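Local coordinates for protein 5-formyl-3-hydroxy-2-methylpyridine 4-carboxylate 5-dehydrogenase (Mesorhizobium japonicum MAFF 303099, PDB 4OM8) that oxidises 5-formyl-3-hydroxy-2-methylpyridine-4-carboxylate with NAD(+) in vitamin B6 degradation, and can also reduce the same compound to 4-pyridoxic acid with NADH, at residues Ile2-Gly11 with Leu21-Asp32; Ile144-Ala152 with Ile164-Pro175. One frame throughout, in Å; residues are numbered along the deposited sequence.

Contact 1: Ile2-Gly11 with Leu21-Asp32; sequences IRNIAIIGLG and LARGGLQVVAYD. With NAD (nicotinamide-adenine-dinucleotide), chain C.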
loop_
_atom_site.group_PDB
_atom_site.type_symbol
_atom_site.label_atom_id
_atom_site.label_comp_id
_atom_site.label_asym_id
_atom_site.label_seq_id
_atom_site.Cartn_x
_atom_site.Cartn_y
_atom_site.Cartn_z
ATOM N N ILE A 2 6.137 7.507 32.740
ATOM C CA ILE A 2 6.291 8.619 31.802
ATOM C C ILE A 2 5.108 9.583 31.849
ATOM O O ILE A 2 3.999 9.260 31.409
ATOM C CB ILE A 2 6.474 8.121 30.357
ATOM C CG1 ILE A 2 7.746 7.270 30.256
ATOM C CG2 ILE A 2 6.535 9.305 29.409
ATOM C CD1 ILE A 2 7.866 6.544 28.928
ATOM N N ARG A 3 5.367 10.775 32.378
ATOM C CA ARG A 3 4.388 11.860 32.394
ATOM C C ARG A 3 4.922 13.083 31.646
ATOM O O ARG A 3 4.164 13.860 31.076
ATOM C CB ARG A 3 4.045 12.260 33.833
ATOM C CG ARG A 3 3.556 11.137 34.725
ATOM C CD ARG A 3 2.187 10.625 34.296
ATOM N NE ARG A 3 1.538 9.909 35.395
ATOM C CZ ARG A 3 0.601 8.979 35.236
ATOM N NH1 ARG A 3 0.199 8.618 34.017
ATOM N NH2 ARG A 3 0.081 8.386 36.307
ATOM N N ASN A 4 6.237 13.263 31.687
ATOM C CA ASN A 4 6.861 14.465 31.156
ATOM C C ASN A 4 7.762 14.117 29.990
ATOM O O ASN A 4 8.675 13.309 30.120
ATOM C CB ASN A 4 7.648 15.181 32.256
ATOM C CG ASN A 4 6.794 15.471 33.477
ATOM O OD1 ASN A 4 5.638 15.878 33.354
ATOM N ND2 ASN A 4 7.355 15.254 34.658
ATOM N N ILE A 5 7.477 14.716 28.841
ATOM C CA ILE A 5 8.200 14.410 27.622
ATOM C C ILE A 5 8.904 15.656 27.104
ATOM O O ILE A 5 8.336 16.752 27.106
ATOM C CB ILE A 5 7.247 13.855 26.551
ATOM C CG1 ILE A 5 6.598 12.567 27.075
ATOM C CG2 ILE A 5 8.004 13.626 25.229
ATOM C CD1 ILE A 5 5.581 11.941 26.131
ATOM N N ALA A 6 10.152 15.489 26.689
ATOM C CA ALA A 6 10.867 16.526 25.957
ATOM C C ALA A 6 11.067 16.040 24.532
ATOM O O ALA A 6 11.414 14.882 24.321
ATOM C CB ALA A 6 12.217 16.843 26.602
ATOM N N ILE A 7 10.848 16.928 23.572
ATOM C CA ILE A 7 11.179 16.675 22.175
ATOM C C ILE A 7 12.316 17.597 21.741
ATOM O O ILE A 7 12.250 18.819 21.934
ATOM C CB ILE A 7 9.950 16.865 21.253
ATOM C CG1 ILE A 7 8.866 15.851 21.626
ATOM C CG2 ILE A 7 10.358 16.708 19.791
ATOM C CD1 ILE A 7 7.517 16.101 21.007
ATOM N N ILE A 8 13.364 16.996 21.172
ATOM C CA ILE A 8 14.513 17.744 20.657
ATOM C C ILE A 8 14.501 17.708 19.137
ATOM O O ILE A 8 14.786 16.671 18.523
ATOM C CB ILE A 8 15.838 17.163 21.176
ATOM C CG1 ILE A 8 15.783 16.975 22.695
ATOM C CG2 ILE A 8 17.023 18.015 20.713
ATOM C CD1 ILE A 8 15.451 18.244 23.490
ATOM N N GLY A 9 14.126 18.833 18.532
ATOM C CA GLY A 9 14.058 18.936 17.079
ATOM C C GLY A 9 12.623 19.122 16.658
ATOM O O GLY A 9 11.774 18.256 16.913
ATOM N N LEU A 10 12.350 20.263 16.019
ATOM C CA LEU A 10 10.989 20.660 15.655
ATOM C C LEU A 10 10.799 20.945 14.174
ATOM O O LEU A 10 10.143 21.924 13.806
ATOM C CB LEU A 10 10.575 21.908 16.434
ATOM C CG LEU A 10 10.224 21.752 17.909
ATOM C CD1 LEU A 10 10.025 23.131 18.534
ATOM C CD2 LEU A 10 8.963 20.916 18.043
ATOM N N GLY A 11 11.365 20.103 13.330
ATOM C CA GLY A 11 11.174 20.248 11.892
ATOM C C GLY A 11 9.882 19.577 11.483
ATOM O O GLY A 11 8.879 19.668 12.184
ATOM N N LEU A 21 1.102 13.876 21.394
ATOM C CA LEU A 21 1.452 13.422 22.727
ATOM C C LEU A 21 0.706 14.215 23.799
ATOM O O LEU A 21 0.207 13.636 24.761
ATOM C CB LEU A 21 2.965 13.532 22.940
ATOM C CG LEU A 21 3.771 12.528 22.108
ATOM C CD1 LEU A 21 5.260 12.876 22.152
ATOM C CD2 LEU A 21 3.555 11.104 22.620
ATOM N N ALA A 22 0.613 15.528 23.633
ATOM C CA ALA A 22 -0.124 16.332 24.602
ATOM C C ALA A 22 -1.599 15.964 24.633
ATOM O O ALA A 22 -2.230 15.993 25.688
ATOM C CB ALA A 22 0.035 17.803 24.298
ATOM N N ARG A 23 -2.151 15.627 23.471
ATOM C CA ARG A 23 -3.562 15.254 23.396
ATOM C C ARG A 23 -3.815 13.968 24.194
ATOM O O ARG A 23 -4.929 13.706 24.640
ATOM C CB ARG A 23 -3.981 15.088 21.927
ATOM C CG ARG A 23 -5.484 14.897 21.686
ATOM C CD ARG A 23 -6.280 16.122 22.099
ATOM N NE ARG A 23 -5.950 17.297 21.297
ATOM C CZ ARG A 23 -6.722 17.772 20.319
ATOM N NH1 ARG A 23 -7.853 17.159 20.014
ATOM N NH2 ARG A 23 -6.348 18.852 19.641
ATOM N N GLY A 24 -2.768 13.165 24.379
ATOM C CA GLY A 24 -2.857 11.968 25.196
ATOM C C GLY A 24 -2.737 12.236 26.691
ATOM O O GLY A 24 -2.819 11.313 27.496
ATOM N N GLY A 25 -2.551 13.492 27.069
ATOM C CA GLY A 25 -2.492 13.844 28.477
ATOM C C GLY A 25 -1.095 14.162 28.979
ATOM O O GLY A 25 -0.929 14.565 30.120
ATOM N N LEU A 26 -0.091 13.993 28.127
ATOM C CA LEU A 26 1.299 14.165 28.532
ATOM C C LEU A 26 1.703 15.628 28.565
ATOM O O LEU A 26 1.154 16.448 27.825
ATOM C CB LEU A 26 2.219 13.404 27.574
ATOM C CG LEU A 26 2.304 11.876 27.656
ATOM C CD1 LEU A 26 2.852 11.406 29.004
ATOM C CD2 LEU A 26 0.984 11.175 27.343
ATOM N N GLN A 27 2.659 15.970 29.430
ATOM C CA GLN A 27 3.254 17.295 29.398
ATOM C C GLN A 27 4.401 17.283 28.407
ATOM O O GLN A 27 5.300 16.469 28.551
ATOM C CB GLN A 27 3.764 17.701 30.780
ATOM C CG GLN A 27 4.671 18.926 30.759
ATOM C CD GLN A 27 5.380 19.145 32.081
ATOM O OE1 GLN A 27 4.743 19.488 33.087
ATOM N NE2 GLN A 27 6.704 18.956 32.091
ATOM N N VAL A 28 4.368 18.174 27.415
ATOM C CA VAL A 28 5.389 18.174 26.371
ATOM C C VAL A 28 6.109 19.509 26.346
ATOM O O VAL A 28 5.466 20.557 26.254
ATOM C CB VAL A 28 4.771 17.891 24.976
ATOM C CG1 VAL A 28 5.838 17.927 23.882
ATOM C CG2 VAL A 28 4.047 16.558 24.973
ATOM N N VAL A 29 7.441 19.477 26.434
ATOM C CA VAL A 29 8.234 20.682 26.204
ATOM C C VAL A 29 9.184 20.391 25.047
ATOM O O VAL A 29 9.853 19.365 25.031
ATOM C CB VAL A 29 9.003 21.122 27.468
ATOM C CG1 VAL A 29 9.706 22.448 27.221
ATOM C CG2 VAL A 29 8.037 21.276 28.640
ATOM N N ALA A 30 9.216 21.277 24.060
ATOM C CA ALA A 30 9.972 21.000 22.847
ATOM C C ALA A 30 10.989 22.090 22.583
ATOM O O ALA A 30 10.754 23.273 22.884
ATOM C CB ALA A 30 9.037 20.849 21.660
ATOM N N TYR A 31 12.110 21.681 21.998
ATOM C CA TYR A 31 13.264 22.548 21.793
ATOM C C TYR A 31 13.803 22.388 20.391
ATOM O O TYR A 31 13.767 21.303 19.837
ATOM C CB TYR A 31 14.361 22.219 22.814
ATOM C CG TYR A 31 15.728 22.781 22.485
ATOM C CD1 TYR A 31 16.065 24.087 22.823
ATOM C CD2 TYR A 31 16.691 22.000 21.849
ATOM C CE1 TYR A 31 17.324 24.609 22.523
ATOM C CE2 TYR A 31 17.939 22.509 21.551
ATOM C CZ TYR A 31 18.250 23.807 21.877
ATOM O OH TYR A 31 19.500 24.300 21.577
ATOM N N ASP A 32 14.320 23.471 19.828
ATOM C CA ASP A 32 15.043 23.393 18.565
ATOM C C ASP A 32 16.166 24.414 18.631
ATOM O O ASP A 32 15.997 25.477 19.231
ATOM C CB ASP A 32 14.117 23.669 17.372
ATOM C CG ASP A 32 14.716 23.222 16.038
ATOM O OD1 ASP A 32 15.759 23.773 15.624
ATOM O OD2 ASP A 32 14.122 22.322 15.394
HETATM P PA NAD C . 13.934 18.147 9.721
HETATM O O1A NAD C . 15.223 18.424 8.966
HETATM O O2A NAD C . 12.597 18.595 9.151
HETATM O O5B NAD C . 14.086 18.785 11.191
HETATM C C5B NAD C . 15.282 18.651 11.960
HETATM C C4B NAD C . 15.259 19.724 13.038
HETATM O O4B NAD C . 16.315 19.485 13.969
HETATM C C3B NAD C . 15.479 21.113 12.440
HETATM O O3B NAD C . 14.405 21.988 12.809
HETATM C C2B NAD C . 16.810 21.556 13.034
HETATM O O2B NAD C . 16.920 22.969 13.267
HETATM C C1B NAD C . 16.840 20.771 14.331
HETATM N N9A NAD C . 18.167 20.585 14.944
HETATM C C8A NAD C . 19.350 20.416 14.330
HETATM N N7A NAD C . 20.341 20.249 15.241
HETATM C C5A NAD C . 19.786 20.304 16.463
HETATM C C6A NAD C . 20.254 20.206 17.857
HETATM N N6A NAD C . 21.562 20.003 18.148
HETATM N N1A NAD C . 19.333 20.328 18.837
HETATM C C2A NAD C . 18.031 20.534 18.572
HETATM N N3A NAD C . 17.536 20.634 17.328
HETATM C C4A NAD C . 18.354 20.533 16.258
HETATM O O3 NAD C . 13.948 16.575 10.081
HETATM P PN NAD C . 12.668 15.610 10.230
HETATM O O1N NAD C . 12.152 15.240 8.852
HETATM O O2N NAD C . 11.686 16.134 11.253
HETATM O O5D NAD C . 13.350 14.293 10.838
HETATM C C5D NAD C . 13.953 14.287 12.139
HETATM C C4D NAD C . 14.348 12.849 12.457
HETATM O O4D NAD C . 13.183 12.041 12.315
HETATM C C3D NAD C . 15.367 12.291 11.478
HETATM O O3D NAD C . 16.142 11.319 12.186
HETATM C C2D NAD C . 14.528 11.568 10.442
HETATM O O2D NAD C . 15.228 10.471 9.847
HETATM C C1D NAD C . 13.374 11.059 11.289
HETATM N N1N NAD C . 12.111 10.852 10.562
HETATM C C2N NAD C . 11.744 11.613 9.511
HETATM C C3N NAD C . 10.522 11.381 8.875
HETATM C C7N NAD C . 10.067 12.168 7.674
HETATM O O7N NAD C . 10.436 13.316 7.477
HETATM N N7N NAD C . 9.257 11.547 6.819
HETATM C C4N NAD C . 9.687 10.369 9.335
HETATM C C5N NAD C . 10.088 9.613 10.428
HETATM C C6N NAD C . 11.308 9.886 11.029
HETATM O O HOH W 1 8.175 17.739 29.926
#
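Asp32 and Leu10 meet where two parallel strands end and the dinucleotide begins. The amide N of Leu10 gives a hydrogen bond to Asp32 OD2 (2.8 Å), reaching it on the anti side and 15° out of the carboxylate plane. The same OD2 accepts a bond from O3B of the adenosine ribose of NAD at 2.6 Å, while OD1 takes O2B at 2.7 Å, so the carboxylate forks over the ribose diol. CG of Asp32 stands anti to its own N (chi1 -164°), which carries both oxygens toward Leu10 and the sugar, and OD1 is steadied further by the amide of Ala34. An asparagine here would probably weaken the grip on the diol, its NH2 facing O2B in one orientation, or O3B and the Leu10 amide in the other. Beside the adenine, Ile8 CG2 lies at the edge of the Tyr31 ring and 3.5 Å from C2A. Gly11 runs so close to the cofactor that a CB on it would collide with O5B.

Behind this site strands 4-8 and 27-31 hold the register through a ladder of backbone bonds, from Gln27 N to Arg3 O at one end to Gly9 N to Tyr31 O at the other. On the face bearing Ile5 and Ile7, CD1 of Ile5 presses on Leu26 CG (3.6 Å), CD1 of Ile7 meets Val28 CG1 (3.8 Å), and both methyls reach Leu21 CD1, seating helix 14-23 on the sheet. Leu10 CD2 covers Ala30 CB at 3.6 Å. Strand, glycine-rich turn, helix and second strand ending in a ribose-binding acid make up the first beta-alpha-beta unit of a Rossmann fold, with Gly9 and Gly11 fitting its GxGxxG fingerprint.

Contact 2: Ile144-Ala152 with Ile164-Pro175; sequences IIPMIEVIA and IRDLIRSIGLLP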
loop_
_atom_site.group_PDB
_atom_site.type_symbol
_atom_site.label_atom_id
_atom_site.label_comp_id
_atom_site.label_asym_id
_atom_site.label_seq_id
_atom_site.Cartn_x
_atom_site.Cartn_y
_atom_site.Cartn_z
ATOM N N ILE A 144 -1.066 12.119 12.409
ATOM C CA ILE A 144 -2.074 11.477 11.567
ATOM C C ILE A 144 -1.828 9.972 11.382
ATOM O O ILE A 144 -2.750 9.175 11.533
ATOM C CB ILE A 144 -2.158 12.161 10.190
ATOM C CG1 ILE A 144 -2.620 13.616 10.357
ATOM C CG2 ILE A 144 -3.126 11.421 9.271
ATOM C CD1 ILE A 144 -2.754 14.383 9.040
ATOM N N ILE A 145 -0.598 9.576 11.068
ATOM C CA ILE A 145 -0.302 8.143 10.971
ATOM C C ILE A 145 -0.300 7.548 12.383
ATOM O O ILE A 145 0.498 7.975 13.216
ATOM C CB ILE A 145 1.063 7.855 10.305
ATOM C CG1 ILE A 145 1.294 8.745 9.077
ATOM C CG2 ILE A 145 1.208 6.336 9.990
ATOM C CD1 ILE A 145 0.219 8.619 8.018
ATOM N N PRO A 146 -1.176 6.564 12.659
ATOM C CA PRO A 146 -1.340 6.130 14.056
ATOM C C PRO A 146 -0.365 5.057 14.533
ATOM O O PRO A 146 -0.398 4.657 15.701
ATOM C CB PRO A 146 -2.768 5.592 14.081
ATOM C CG PRO A 146 -2.958 5.026 12.696
ATOM C CD PRO A 146 -2.189 5.966 11.766
ATOM N N MET A 147 0.491 4.604 13.630
ATOM C CA MET A 147 1.397 3.501 13.902
ATOM C C MET A 147 2.801 4.006 14.179
ATOM O O MET A 147 3.318 4.850 13.447
ATOM C CB MET A 147 1.383 2.540 12.706
ATOM C CG MET A 147 2.245 1.281 12.852
ATOM S SD MET A 147 4.008 1.521 12.535
ATOM C CE MET A 147 4.044 2.193 10.871
ATOM N N ILE A 148 3.405 3.484 15.245
ATOM C CA ILE A 148 4.767 3.814 15.645
ATOM C C ILE A 148 5.563 2.545 15.861
ATOM O O ILE A 148 5.088 1.630 16.534
ATOM C CB ILE A 148 4.768 4.655 16.953
ATOM C CG1 ILE A 148 4.016 5.971 16.737
ATOM C CG2 ILE A 148 6.186 4.943 17.407
ATOM C CD1 ILE A 148 3.710 6.725 18.036
ATOM N N GLU A 149 6.764 2.491 15.282
ATOM C CA GLU A 149 7.667 1.360 15.500
ATOM C C GLU A 149 8.501 1.556 16.762
ATOM O O GLU A 149 9.028 2.644 16.993
ATOM C CB GLU A 149 8.603 1.174 14.308
ATOM C CG GLU A 149 7.897 0.781 13.003
ATOM C CD GLU A 149 8.875 0.697 11.866
ATOM O OE1 GLU A 149 9.442 1.748 11.503
ATOM O OE2 GLU A 149 9.079 -0.420 11.352
ATOM N N VAL A 150 8.633 0.499 17.557
ATOM C CA VAL A 150 9.471 0.521 18.755
ATOM C C VAL A 150 10.616 -0.466 18.544
ATOM O O VAL A 150 10.363 -1.659 18.324
ATOM C CB VAL A 150 8.663 0.150 20.007
ATOM C CG1 VAL A 150 9.531 0.309 21.245
ATOM C CG2 VAL A 150 7.419 1.041 20.123
ATOM N N ILE A 151 11.855 0.020 18.566
ATOM C CA ILE A 151 12.999 -0.810 18.185
ATOM C C ILE A 151 14.125 -0.845 19.205
ATOM O O ILE A 151 14.822 0.144 19.412
ATOM C CB ILE A 151 13.616 -0.348 16.850
ATOM C CG1 ILE A 151 12.523 -0.051 15.814
ATOM C CG2 ILE A 151 14.606 -1.393 16.331
ATOM C CD1 ILE A 151 12.223 1.442 15.615
ATOM N N ALA A 152 14.352 -2.014 19.788
ATOM C CA ALA A 152 15.507 -2.177 20.652
ATOM C C ALA A 152 16.813 -2.225 19.872
ATOM O O ALA A 152 16.915 -2.886 18.834
ATOM C CB ALA A 152 15.364 -3.436 21.469
ATOM N N ILE A 164 7.714 1.907 26.345
ATOM C CA ILE A 164 7.334 2.763 25.220
ATOM C C ILE A 164 6.149 2.167 24.443
ATOM O O ILE A 164 5.241 2.896 24.042
ATOM C CB ILE A 164 8.549 3.008 24.300
ATOM C CG1 ILE A 164 9.609 3.812 25.060
ATOM C CG2 ILE A 164 8.142 3.706 23.003
ATOM C CD1 ILE A 164 9.117 5.158 25.589
ATOM N N ARG A 165 6.134 0.847 24.246
ATOM C CA ARG A 165 4.960 0.185 23.657
ATOM C C ARG A 165 3.711 0.555 24.437
ATOM O O ARG A 165 2.697 0.923 23.866
ATOM C CB ARG A 165 5.128 -1.337 23.646
ATOM C CG ARG A 165 3.854 -2.100 23.284
ATOM C CD ARG A 165 4.088 -3.604 23.224
ATOM N NE ARG A 165 2.850 -4.328 22.919
ATOM C CZ ARG A 165 1.970 -4.732 23.836
ATOM N NH1 ARG A 165 2.188 -4.508 25.128
ATOM N NH2 ARG A 165 0.874 -5.384 23.462
ATOM N N ASP A 166 3.818 0.474 25.760
ATOM C CA ASP A 166 2.696 0.753 26.652
ATOM C C ASP A 166 2.249 2.211 26.588
ATOM O O ASP A 166 1.056 2.500 26.564
ATOM C CB ASP A 166 3.079 0.386 28.090
ATOM C CG ASP A 166 1.921 0.501 29.039
ATOM O OD1 ASP A 166 0.893 -0.158 28.791
ATOM O OD2 ASP A 166 2.051 1.255 30.027
ATOM N N LEU A 167 3.212 3.129 26.546
ATOM C CA LEU A 167 2.895 4.552 26.433
ATOM C C LEU A 167 2.077 4.827 25.173
ATOM O O LEU A 167 1.068 5.525 25.198
ATOM C CB LEU A 167 4.185 5.382 26.415
ATOM C CG LEU A 167 4.000 6.875 26.138
ATOM C CD1 LEU A 167 3.246 7.554 27.298
ATOM C CD2 LEU A 167 5.332 7.573 25.853
ATOM N N ILE A 168 2.531 4.256 24.068
ATOM C CA ILE A 168 1.876 4.439 22.783
ATOM C C ILE A 168 0.447 3.904 22.823
ATOM O O ILE A 168 -0.486 4.594 22.404
ATOM C CB ILE A 168 2.710 3.756 21.664
ATOM C CG1 ILE A 168 4.057 4.481 21.508
ATOM C CG2 ILE A 168 1.962 3.775 20.336
ATOM C CD1 ILE A 168 5.097 3.711 20.686
ATOM N N ARG A 169 0.266 2.685 23.328
ATOM C CA ARG A 169 -1.069 2.115 23.474
ATOM C C ARG A 169 -1.951 2.960 24.405
ATOM O O ARG A 169 -3.137 3.171 24.134
ATOM C CB ARG A 169 -0.953 0.682 23.994
ATOM C CG ARG A 169 -2.183 -0.185 23.864
ATOM C CD ARG A 169 -1.879 -1.565 24.436
ATOM N NE ARG A 169 -0.755 -1.490 25.366
ATOM C CZ ARG A 169 -0.293 -2.507 26.086
ATOM N NH1 ARG A 169 -0.862 -3.704 25.987
ATOM N NH2 ARG A 169 0.743 -2.325 26.901
ATOM N N SER A 170 -1.368 3.443 25.498
ATOM C CA SER A 170 -2.150 4.182 26.498
ATOM C C SER A 170 -2.814 5.440 25.966
ATOM O O SER A 170 -3.807 5.889 26.528
ATOM C CB SER A 170 -1.279 4.562 27.696
ATOM O OG SER A 170 -0.452 5.677 27.411
ATOM N N ILE A 171 -2.273 6.029 24.907
ATOM C CA ILE A 171 -2.885 7.227 24.355
ATOM C C ILE A 171 -3.656 6.927 23.063
ATOM O O ILE A 171 -4.083 7.839 22.368
ATOM C CB ILE A 171 -1.846 8.341 24.108
ATOM C CG1 ILE A 171 -0.792 7.905 23.082
ATOM C CG2 ILE A 171 -1.180 8.762 25.425
ATOM C CD1 ILE A 171 0.165 9.027 22.704
ATOM N N GLY A 172 -3.854 5.645 22.776
ATOM C CA GLY A 172 -4.719 5.233 21.689
ATOM C C GLY A 172 -4.027 5.007 20.355
ATOM O O GLY A 172 -4.684 4.905 19.325
ATOM N N LEU A 173 -2.702 4.961 20.368
ATOM C CA LEU A 173 -1.944 4.748 19.143
ATOM C C LEU A 173 -1.565 3.274 19.010
ATOM O O LEU A 173 -1.881 2.463 19.877
ATOM C CB LEU A 173 -0.713 5.655 19.116
ATOM C CG LEU A 173 -1.074 7.129 18.931
ATOM C CD1 LEU A 173 0.177 7.999 18.988
ATOM C CD2 LEU A 173 -1.837 7.342 17.619
ATOM N N LEU A 174 -0.921 2.935 17.898
ATOM C CA LEU A 174 -0.679 1.538 17.551
ATOM C C LEU A 174 0.810 1.249 17.477
ATOM O O LEU A 174 1.456 1.517 16.461
ATOM C CB LEU A 174 -1.344 1.211 16.216
ATOM C CG LEU A 174 -2.820 1.579 16.080
ATOM C CD1 LEU A 174 -3.292 1.358 14.650
ATOM C CD2 LEU A 174 -3.659 0.746 17.031
ATOM N N PRO A 175 1.368 0.700 18.556
ATOM C CA PRO A 175 2.795 0.391 18.517
ATOM C C PRO A 175 3.059 -0.943 17.854
ATOM O O PRO A 175 2.256 -1.863 17.997
ATOM C CB PRO A 175 3.173 0.333 19.994
ATOM C CG PRO A 175 1.932 -0.198 20.655
ATOM C CD PRO A 175 0.748 0.302 19.832
#
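Ile148 sets CG2 anti to its backbone N and CG1 beside it (chi1 -61°), and with chi2 extended at 168° its two branches part: CG2 goes to Ile168 CD1 (3.7 Å), whereas CD1 reaches Leu173 CD1 (3.9 Å). Ile168 has nearly the same torsions, and its outstretched CD1 slots between Ile148 and Val150. This is the core of a beta-alpha-beta crossover, in which helix 158-170 links the parallel neighbours 147-151 and 174-178; its part 164-170 runs almost antiparallel to strand 147-151, the axes 9.4 Å apart.

Only the start of the strand pairing falls within these segments. Leu174 N donates to Pro146 O, and Leu174 O then receives Ile148 N, the donor here tilted 35° from the carbonyl plane. Gly172, with positive phi, ends the helix as the C-prime residue of a Schellman motif, and the chain turns there to bring Leu173 back beside Pro146, its CB and CD2 against Pro146 O. Leu174 and Pro146 lie side by side, pointing the same way, and Trp218 of the second subunit packs on both. Glu149, on the face of the strand opposite Ile148 and Val150, has its OE1 hydrogen-bonded to ND1 of His137, a residue inferred to matter for catalysis. Farther along, Val150 CG1 and CG2 both brush Ile164 CG2, and Val150 CG2 comes tip to tip with Ile168 CD1 at 3.6 Å.

Contacts 1 and 2 illustrate how one sheet can be built from repeated beta-alpha-beta units, one near each end, with centres about 15 Å apart. Although other strands separate them within the sheet, they touch directly: Ile171, just past the helix of contact 2, sets its CG2 3.6 Å from Gly24 CA and 3.8 Å from Leu26 CD2, and Ile2 CD1 meets Ile164 CD1 at 3.8 Å. Their relation to the cofactor differs. Contact 1 grips the adenosine ribose of NAD directly and touches its adenine, whereas in contact 2 the Ile148 side chain is about 9 Å from NAD and about 6 Å from the side chain of His137.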